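Local structure of uncharacterized protein YppE (Bacillus subtilis, 2IM8) at residues T39-P42 with A43-N47. The protein is of unknown function and folds as a compact, all-helical single chain of the DUF1798 family found in bacteria. Sequence-based numbering, arbitrary orientation.
Sequences TIKP and AVEEN
Ala43 N bonds to Thr39 O (3.0 Å), the first of four successive i to i+4 backbone bonds that run Thr39-Pro42 into Ala43-Asn47 as one continuous stretch of helix 36-64. The bonds from Val44 N to Ile40 O, Glu45 N to Lys41 O and Glu46 N to Pro42 O are all near straight, while that from Ala43 N to Thr39 O is bent to 138° at the hydrogen; a weak second bond from Ala43 N also reaches Ile40 O. Pro42 has no N-H to give to the turn before it, and the helix kinks there, yet its own carbonyl is used normally, Pro42 O receiving Glu46 N at 2.9 Å. On the outer surface Lys41 and Glu45, one turn apart, form an i to i+4 salt bridge, Lys41 NZ to Glu45 OE2 2.6 Å. The ammonium comes in on the syn side of that oxygen, 33° out of the carboxylate plane. Lys41 starts with CG anti to the backbone N (chi1 -176°), runs extended, and bends only at chi4, which turns NZ over to the carboxylate. Glu45, with CG beside its backbone N, lies back over the preceding turn, CG 3.0 Å from Lys41 O and OE1 near Pro42 CA. With an alanine here in place of Glu45, the Lys41 ammonium would probably lose this carboxylate and its long chain would be freer to swing. Glu46 leans back in the same sense, its CG 3.1 Å from Pro42 O and its carboxylate beside the proline ring. Ala43 O is gripped twice by Asn47, whose N and ND2 arrive from opposite faces of the carbonyl plane, ND2 at 2.8 Å. While the charged pair lies on the surface, Thr39 and Ala43 touch Tyr90, Ile40 meets Leu87 and Asn47 reaches Phe82, seating this early part of helix 36-64 against helix 72-91.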
loop_
_atom_site.group_PDB
_atom_site.type_symbol
_atom_site.label_atom_id
_atom_site.label_comp_id
_atom_site.label_asym_id
_atom_site.label_seq_id
_atom_site.Cartn_x
_atom_site.Cartn_y
_atom_site.Cartn_z
ATOM N N THR A 39 -13.646 -9.204 -10.085
ATOM C CA THR A 39 -13.206 -7.953 -9.477
ATOM C C THR A 39 -12.245 -8.109 -8.292
ATOM O O THR A 39 -11.122 -7.596 -8.327
ATOM C CB THR A 39 -14.429 -7.109 -9.031
ATOM O OG1 THR A 39 -15.276 -6.851 -10.162
ATOM C CG2 THR A 39 -13.981 -5.775 -8.443
ATOM N N ILE A 40 -12.685 -8.820 -7.262
ATOM C CA ILE A 40 -11.899 -9.015 -6.043
ATOM C C ILE A 40 -10.550 -9.707 -6.261
ATOM O O ILE A 40 -9.496 -9.129 -6.003
ATOM C CB ILE A 40 -12.719 -9.812 -5.002
ATOM C CG1 ILE A 40 -14.011 -9.048 -4.676
ATOM C CG2 ILE A 40 -11.895 -10.031 -3.727
ATOM C CD1 ILE A 40 -14.938 -9.767 -3.711
ATOM N N LYS A 41 -10.594 -10.941 -6.741
ATOM C CA LYS A 41 -9.389 -11.714 -6.993
ATOM C C LYS A 41 -8.394 -10.952 -7.873
ATOM O O LYS A 41 -7.216 -10.866 -7.543
ATOM C CB LYS A 41 -9.781 -13.056 -7.624
ATOM C CG LYS A 41 -8.643 -14.031 -7.854
ATOM C CD LYS A 41 -9.178 -15.406 -8.262
ATOM C CE LYS A 41 -8.048 -16.358 -8.671
ATOM N NZ LYS A 41 -7.402 -15.948 -9.951
ATOM N N PRO A 42 -8.852 -10.376 -9.000
ATOM C CA PRO A 42 -7.895 -9.645 -9.836
ATOM C C PRO A 42 -7.342 -8.389 -9.168
ATOM O O PRO A 42 -6.223 -7.972 -9.464
ATOM C CB PRO A 42 -8.698 -9.319 -11.088
ATOM C CG PRO A 42 -10.104 -9.233 -10.580
ATOM C CD PRO A 42 -10.181 -10.403 -9.635
ATOM N N ALA A 43 -8.117 -7.786 -8.272
ATOM C CA ALA A 43 -7.656 -6.582 -7.596
ATOM C C ALA A 43 -6.541 -6.974 -6.645
ATOM O O ALA A 43 -5.541 -6.270 -6.535
ATOM C CB ALA A 43 -8.791 -5.915 -6.833
ATOM N N VAL A 44 -6.709 -8.104 -5.963
ATOM C CA VAL A 44 -5.679 -8.574 -5.040
ATOM C C VAL A 44 -4.430 -8.993 -5.811
ATOM O O VAL A 44 -3.304 -8.642 -5.437
ATOM C CB VAL A 44 -6.181 -9.766 -4.195
ATOM C CG1 VAL A 44 -5.040 -10.334 -3.361
ATOM C CG2 VAL A 44 -7.318 -9.309 -3.271
ATOM N N GLU A 45 -4.627 -9.734 -6.896
ATOM C CA GLU A 45 -3.500 -10.203 -7.704
ATOM C C GLU A 45 -2.690 -9.031 -8.245
ATOM O O GLU A 45 -1.473 -8.995 -8.098
ATOM C CB GLU A 45 -3.988 -11.085 -8.867
ATOM C CG GLU A 45 -4.791 -12.311 -8.427
ATOM C CD GLU A 45 -5.384 -13.091 -9.598
ATOM O OE1 GLU A 45 -5.790 -12.457 -10.601
ATOM O OE2 GLU A 45 -5.469 -14.336 -9.507
ATOM N N GLU A 46 -3.365 -8.061 -8.851
ATOM C CA GLU A 46 -2.680 -6.896 -9.408
ATOM C C GLU A 46 -1.923 -6.120 -8.326
ATOM O O GLU A 46 -0.777 -5.697 -8.516
ATOM C CB GLU A 46 -3.699 -5.988 -10.086
ATOM C CG GLU A 46 -4.217 -6.551 -11.401
ATOM C CD GLU A 46 -5.519 -5.920 -11.849
ATOM O OE1 GLU A 46 -5.738 -4.725 -11.549
ATOM O OE2 GLU A 46 -6.315 -6.621 -12.520
ATOM N N ASN A 47 -2.566 -5.941 -7.183
ATOM C CA ASN A 47 -1.938 -5.204 -6.102
ATOM C C ASN A 47 -0.831 -5.988 -5.433
ATOM O O ASN A 47 0.113 -5.417 -4.865
ATOM C CB ASN A 47 -3.016 -4.736 -5.131
ATOM C CG ASN A 47 -3.716 -3.506 -5.646
ATOM O OD1 ASN A 47 -3.070 -2.487 -5.879
ATOM N ND2 ASN A 47 -5.029 -3.591 -5.857
#